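Local coordinates for 49 protein (Murid herpesvirus 4, PDB 6A4V) that probably interacts with the host poly(ADP-ribose) polymerase 1 and thereby facilitates replication of this gammaherpesvirus, at residues L66-Q77 / F298-Q309. Residues are numbered along the deposited sequence; the frame is centred on the assembly and turned at random.
Sequences LCKLQVLCKICQ and FDEILICLRGLQ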
loop_
_atom_site.group_PDB
_atom_site.type_symbol
_atom_site.label_atom_id
_atom_site.label_comp_id
_atom_site.label_asym_id
_atom_site.label_seq_id
_atom_site.Cartn_x
_atom_site.Cartn_y
_atom_site.Cartn_z
ATOM N N LEU B 66 -6.929 -3.762 -22.352
ATOM C CA LEU B 66 -5.878 -3.245 -21.584
ATOM C C LEU B 66 -6.407 -2.443 -20.396
ATOM O O LEU B 66 -5.913 -2.650 -19.290
ATOM C CB LEU B 66 -4.988 -2.386 -22.459
ATOM C CG LEU B 66 -4.065 -3.224 -23.313
ATOM C CD1 LEU B 66 -3.323 -2.303 -24.262
ATOM C CD2 LEU B 66 -3.103 -3.997 -22.419
ATOM N N CYS B 67 -7.396 -1.570 -20.630
ATOM C CA CYS B 67 -8.054 -0.881 -19.511
ATOM C C CYS B 67 -8.483 -1.967 -18.508
ATOM O O CYS B 67 -8.213 -1.875 -17.365
ATOM C CB CYS B 67 -9.228 -0.038 -20.015
ATOM S SG CYS B 67 -8.757 1.240 -21.225
ATOM N N LYS B 68 -9.110 -3.040 -18.999
ATOM C CA LYS B 68 -9.745 -4.004 -18.150
ATOM C C LYS B 68 -8.671 -4.614 -17.259
ATOM O O LYS B 68 -8.896 -4.773 -16.046
ATOM C CB LYS B 68 -10.454 -5.102 -18.950
ATOM C CG LYS B 68 -11.620 -4.646 -19.815
ATOM C CD LYS B 68 -12.911 -5.523 -19.773
ATOM C CE LYS B 68 -13.619 -5.618 -21.122
ATOM N NZ LYS B 68 -13.867 -7.031 -21.526
ATOM N N LEU B 69 -7.497 -4.822 -17.858
ATOM C CA LEU B 69 -6.370 -5.397 -17.255
ATOM C C LEU B 69 -5.776 -4.466 -16.217
ATOM O O LEU B 69 -5.213 -4.967 -15.261
ATOM C CB LEU B 69 -5.311 -5.732 -18.306
ATOM C CG LEU B 69 -5.600 -7.031 -19.065
ATOM C CD1 LEU B 69 -4.675 -7.175 -20.257
ATOM C CD2 LEU B 69 -5.542 -8.232 -18.136
ATOM N N GLN B 70 -5.785 -3.165 -16.499
ATOM C CA GLN B 70 -5.236 -2.169 -15.584
ATOM C C GLN B 70 -6.096 -2.113 -14.335
ATOM O O GLN B 70 -5.557 -2.276 -13.203
ATOM C CB GLN B 70 -5.165 -0.812 -16.263
ATOM C CG GLN B 70 -3.968 -0.742 -17.182
ATOM C CD GLN B 70 -3.887 0.564 -17.928
ATOM O OE1 GLN B 70 -4.884 1.070 -18.455
ATOM N NE2 GLN B 70 -2.683 1.113 -17.988
ATOM N N VAL B 71 -7.422 -2.145 -14.544
ATOM C CA VAL B 71 -8.336 -2.232 -13.446
ATOM C C VAL B 71 -8.072 -3.501 -12.651
ATOM O O VAL B 71 -8.150 -3.436 -11.421
ATOM C CB VAL B 71 -9.801 -2.279 -13.889
ATOM C CG1 VAL B 71 -10.683 -2.739 -12.754
ATOM C CG2 VAL B 71 -10.228 -0.918 -14.424
ATOM N N LEU B 72 -7.862 -4.640 -13.346
ATOM C CA LEU B 72 -7.702 -5.865 -12.589
ATOM C C LEU B 72 -6.361 -5.893 -11.886
ATOM O O LEU B 72 -6.246 -6.505 -10.824
ATOM C CB LEU B 72 -7.858 -7.087 -13.472
ATOM C CG LEU B 72 -9.283 -7.403 -13.851
ATOM C CD1 LEU B 72 -9.284 -8.473 -14.890
ATOM C CD2 LEU B 72 -10.080 -7.837 -12.651
ATOM N N CYS B 73 -5.328 -5.279 -12.488
ATOM C CA CYS B 73 -4.020 -5.238 -11.800
ATOM C C CYS B 73 -4.050 -4.465 -10.459
ATOM O O CYS B 73 -3.437 -4.879 -9.389
ATOM C CB CYS B 73 -3.026 -4.525 -12.702
ATOM S SG CYS B 73 -1.385 -4.967 -12.161
ATOM N N LYS B 74 -4.657 -3.272 -10.468
ATOM C CA LYS B 74 -4.809 -2.505 -9.229
ATOM C C LYS B 74 -5.556 -3.375 -8.224
ATOM O O LYS B 74 -5.086 -3.614 -7.073
ATOM C CB LYS B 74 -5.536 -1.211 -9.520
ATOM C CG LYS B 74 -4.592 -0.147 -10.080
ATOM C CD LYS B 74 -5.153 0.607 -11.277
ATOM C CE LYS B 74 -4.119 1.506 -11.937
ATOM N NZ LYS B 74 -4.448 1.811 -13.351
ATOM N N ILE B 75 -6.699 -3.882 -8.670
ATOM C CA ILE B 75 -7.583 -4.551 -7.736
ATOM C C ILE B 75 -6.842 -5.712 -7.108
ATOM O O ILE B 75 -6.766 -5.819 -5.911
ATOM C CB ILE B 75 -8.895 -5.009 -8.368
ATOM C CG1 ILE B 75 -9.788 -3.801 -8.598
ATOM C CG2 ILE B 75 -9.544 -6.052 -7.438
ATOM C CD1 ILE B 75 -11.067 -4.119 -9.384
ATOM N N CYS B 76 -6.220 -6.549 -7.915
ATOM C CA CYS B 76 -5.483 -7.730 -7.327
ATOM C C CYS B 76 -4.378 -7.317 -6.339
ATOM O O CYS B 76 -4.158 -7.949 -5.304
ATOM C CB CYS B 76 -4.884 -8.560 -8.463
ATOM S SG CYS B 76 -6.128 -9.449 -9.428
ATOM N N GLN B 77 -3.640 -6.275 -6.700
ATOM C CA GLN B 77 -2.607 -5.731 -5.932
ATOM C C GLN B 77 -3.166 -5.241 -4.599
ATOM O O GLN B 77 -2.609 -5.549 -3.506
ATOM C CB GLN B 77 -1.943 -4.554 -6.650
ATOM C CG GLN B 77 -0.810 -3.934 -5.830
ATOM C CD GLN B 77 -0.020 -2.873 -6.562
ATOM O OE1 GLN B 77 -0.567 -1.963 -7.195
ATOM N NE2 GLN B 77 1.281 -2.852 -6.289
ATOM N N PHE B 298 3.012 -6.801 -9.398
ATOM C CA PHE B 298 1.895 -5.926 -9.868
ATOM C C PHE B 298 2.439 -4.597 -10.357
ATOM O O PHE B 298 2.019 -4.160 -11.451
ATOM C CB PHE B 298 0.846 -5.674 -8.795
ATOM C CG PHE B 298 0.093 -6.919 -8.443
ATOM C CD1 PHE B 298 -0.865 -7.424 -9.320
ATOM C CD2 PHE B 298 0.487 -7.689 -7.352
ATOM C CE1 PHE B 298 -1.556 -8.582 -9.002
ATOM C CE2 PHE B 298 -0.174 -8.870 -7.066
ATOM C CZ PHE B 298 -1.237 -9.258 -7.846
ATOM N N ASP B 299 3.435 -4.050 -9.648
ATOM C CA ASP B 299 3.990 -2.778 -10.060
ATOM C C ASP B 299 4.623 -2.889 -11.445
ATOM O O ASP B 299 4.495 -2.016 -12.281
ATOM C CB ASP B 299 5.012 -2.233 -9.052
ATOM C CG ASP B 299 4.430 -1.600 -7.780
ATOM O OD1 ASP B 299 3.413 -0.895 -7.915
ATOM O OD2 ASP B 299 5.059 -1.766 -6.653
ATOM N N GLU B 300 5.442 -3.920 -11.655
ATOM C CA GLU B 300 6.019 -4.139 -13.020
ATOM C C GLU B 300 4.946 -4.335 -14.095
ATOM O O GLU B 300 5.008 -3.766 -15.174
ATOM C CB GLU B 300 6.991 -5.307 -13.007
ATOM C CG GLU B 300 8.109 -5.043 -13.972
ATOM C CD GLU B 300 9.053 -6.199 -14.061
ATOM O OE1 GLU B 300 9.443 -6.760 -12.926
ATOM O OE2 GLU B 300 9.326 -6.541 -15.240
ATOM N N ILE B 301 3.913 -5.109 -13.788
ATOM C CA ILE B 301 2.852 -5.298 -14.766
ATOM C C ILE B 301 2.201 -3.969 -15.152
ATOM O O ILE B 301 1.930 -3.759 -16.294
ATOM C CB ILE B 301 1.822 -6.300 -14.239
ATOM C CG1 ILE B 301 2.372 -7.713 -14.192
ATOM C CG2 ILE B 301 0.561 -6.246 -15.037
ATOM C CD1 ILE B 301 1.534 -8.606 -13.295
ATOM N N LEU B 302 1.877 -3.122 -14.181
ATOM C CA LEU B 302 1.260 -1.822 -14.440
ATOM C C LEU B 302 2.087 -1.033 -15.437
ATOM O O LEU B 302 1.552 -0.465 -16.353
ATOM C CB LEU B 302 1.147 -1.037 -13.120
ATOM C CG LEU B 302 -0.118 -1.348 -12.346
ATOM C CD1 LEU B 302 0.034 -1.151 -10.852
ATOM C CD2 LEU B 302 -1.284 -0.556 -12.934
ATOM N N ILE B 303 3.401 -0.958 -15.210
ATOM C CA ILE B 303 4.180 -0.114 -16.040
ATOM C C ILE B 303 4.107 -0.702 -17.450
ATOM O O ILE B 303 3.879 0.017 -18.442
ATOM C CB ILE B 303 5.621 0.137 -15.508
ATOM C CG1 ILE B 303 6.131 1.467 -16.042
ATOM C CG2 ILE B 303 6.632 -0.963 -15.858
ATOM C CD1 ILE B 303 5.232 2.631 -15.671
ATOM N N CYS B 304 4.106 -2.023 -17.510
ATOM C CA CYS B 304 4.081 -2.756 -18.753
ATOM C C CYS B 304 2.734 -2.631 -19.496
ATOM O O CYS B 304 2.639 -2.496 -20.744
ATOM C CB CYS B 304 4.478 -4.197 -18.469
ATOM S SG CYS B 304 4.263 -5.262 -19.909
ATOM N N LEU B 305 1.624 -2.665 -18.788
ATOM C CA LEU B 305 0.369 -2.404 -19.481
ATOM C C LEU B 305 0.348 -0.959 -20.015
ATOM O O LEU B 305 -0.031 -0.731 -21.146
ATOM C CB LEU B 305 -0.739 -2.642 -18.467
ATOM C CG LEU B 305 -0.909 -4.082 -18.026
ATOM C CD1 LEU B 305 -1.907 -4.157 -16.903
ATOM C CD2 LEU B 305 -1.360 -4.937 -19.202
ATOM N N ARG B 306 0.721 0.016 -19.198
ATOM C CA ARG B 306 0.848 1.440 -19.643
ATOM C C ARG B 306 1.721 1.506 -20.913
ATOM O O ARG B 306 1.328 2.085 -21.949
ATOM C CB ARG B 306 1.446 2.330 -18.543
ATOM C CG ARG B 306 0.742 3.674 -18.356
ATOM C CD ARG B 306 1.638 4.838 -17.900
ATOM N NE ARG B 306 2.015 4.898 -16.479
ATOM C CZ ARG B 306 2.907 5.756 -15.945
ATOM N NH1 ARG B 306 3.535 6.655 -16.692
ATOM N NH2 ARG B 306 3.182 5.704 -14.650
ATOM N N GLY B 307 2.905 0.884 -20.858
ATOM C CA GLY B 307 3.755 0.815 -22.074
ATOM C C GLY B 307 2.957 0.367 -23.298
ATOM O O GLY B 307 3.158 0.867 -24.380
ATOM N N LEU B 308 2.082 -0.622 -23.115
ATOM C CA LEU B 308 1.399 -1.304 -24.201
ATOM C C LEU B 308 0.312 -0.400 -24.804
ATOM O O LEU B 308 0.187 -0.319 -26.011
ATOM C CB LEU B 308 0.835 -2.632 -23.677
ATOM C CG LEU B 308 1.748 -3.834 -23.891
ATOM C CD1 LEU B 308 1.347 -5.015 -22.995
ATOM C CD2 LEU B 308 1.730 -4.246 -25.335
ATOM N N GLN B 309 -0.457 0.259 -23.949
ATOM C CA GLN B 309 -1.336 1.351 -24.294
ATOM C C GLN B 309 -0.559 2.426 -25.063
ATOM O O GLN B 309 -1.040 2.967 -26.049
ATOM C CB GLN B 309 -1.976 1.979 -23.045
ATOM C CG GLN B 309 -3.322 1.356 -22.681
ATOM C CD GLN B 309 -3.933 1.799 -21.369
ATOM O OE1 GLN B 309 -5.060 1.424 -21.042
ATOM N NE2 GLN B 309 -3.203 2.591 -20.593
#
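Gln77 lies along the ring of Phe298 and illustrates how one long polar side chain can serve both the apolar seam and the polar margin of an antiparallel helix pair. Its CG stands anti to the backbone N (chi1 180°), which carries the extended chain past Phe298, the two side chains running in opposite directions. Gln77 CB makes an off-centre CH-pi contact, 4.1 Å from the centroid of the Phe298 ring; CG and CD then run past Phe298 CB, and OE1 meets Leu302 CD1. At the tip, Gln77 NE2 hydrogen-bonds Thr295 OG1, its stronger partner, and adds a weak bond to Asp299 OD1 (3.3 Å, 158°). Asp299 OD1 also forms a salt bridge with Lys196 of the second subunit, tying this end of 298-309 to it.

Further in, Cys73 is a knob among Phe298, Ile301, Leu302 and Leu305, its SG in the plane of the Phe298 ring at the edge. Leu305 is the reciprocal knob, seated among Leu66, Leu69, Gln70 and Cys73, with Leu305 CD2 3.8 Å from Leu66 CD2. The segment axes come within 9.8 Å, their N-to-C directions 165° apart. In this largely helical fold, helix 238-262 packs against both through Phe250, while helix 44-57 flanks 66-77 and helix 274-289 flanks 298-309.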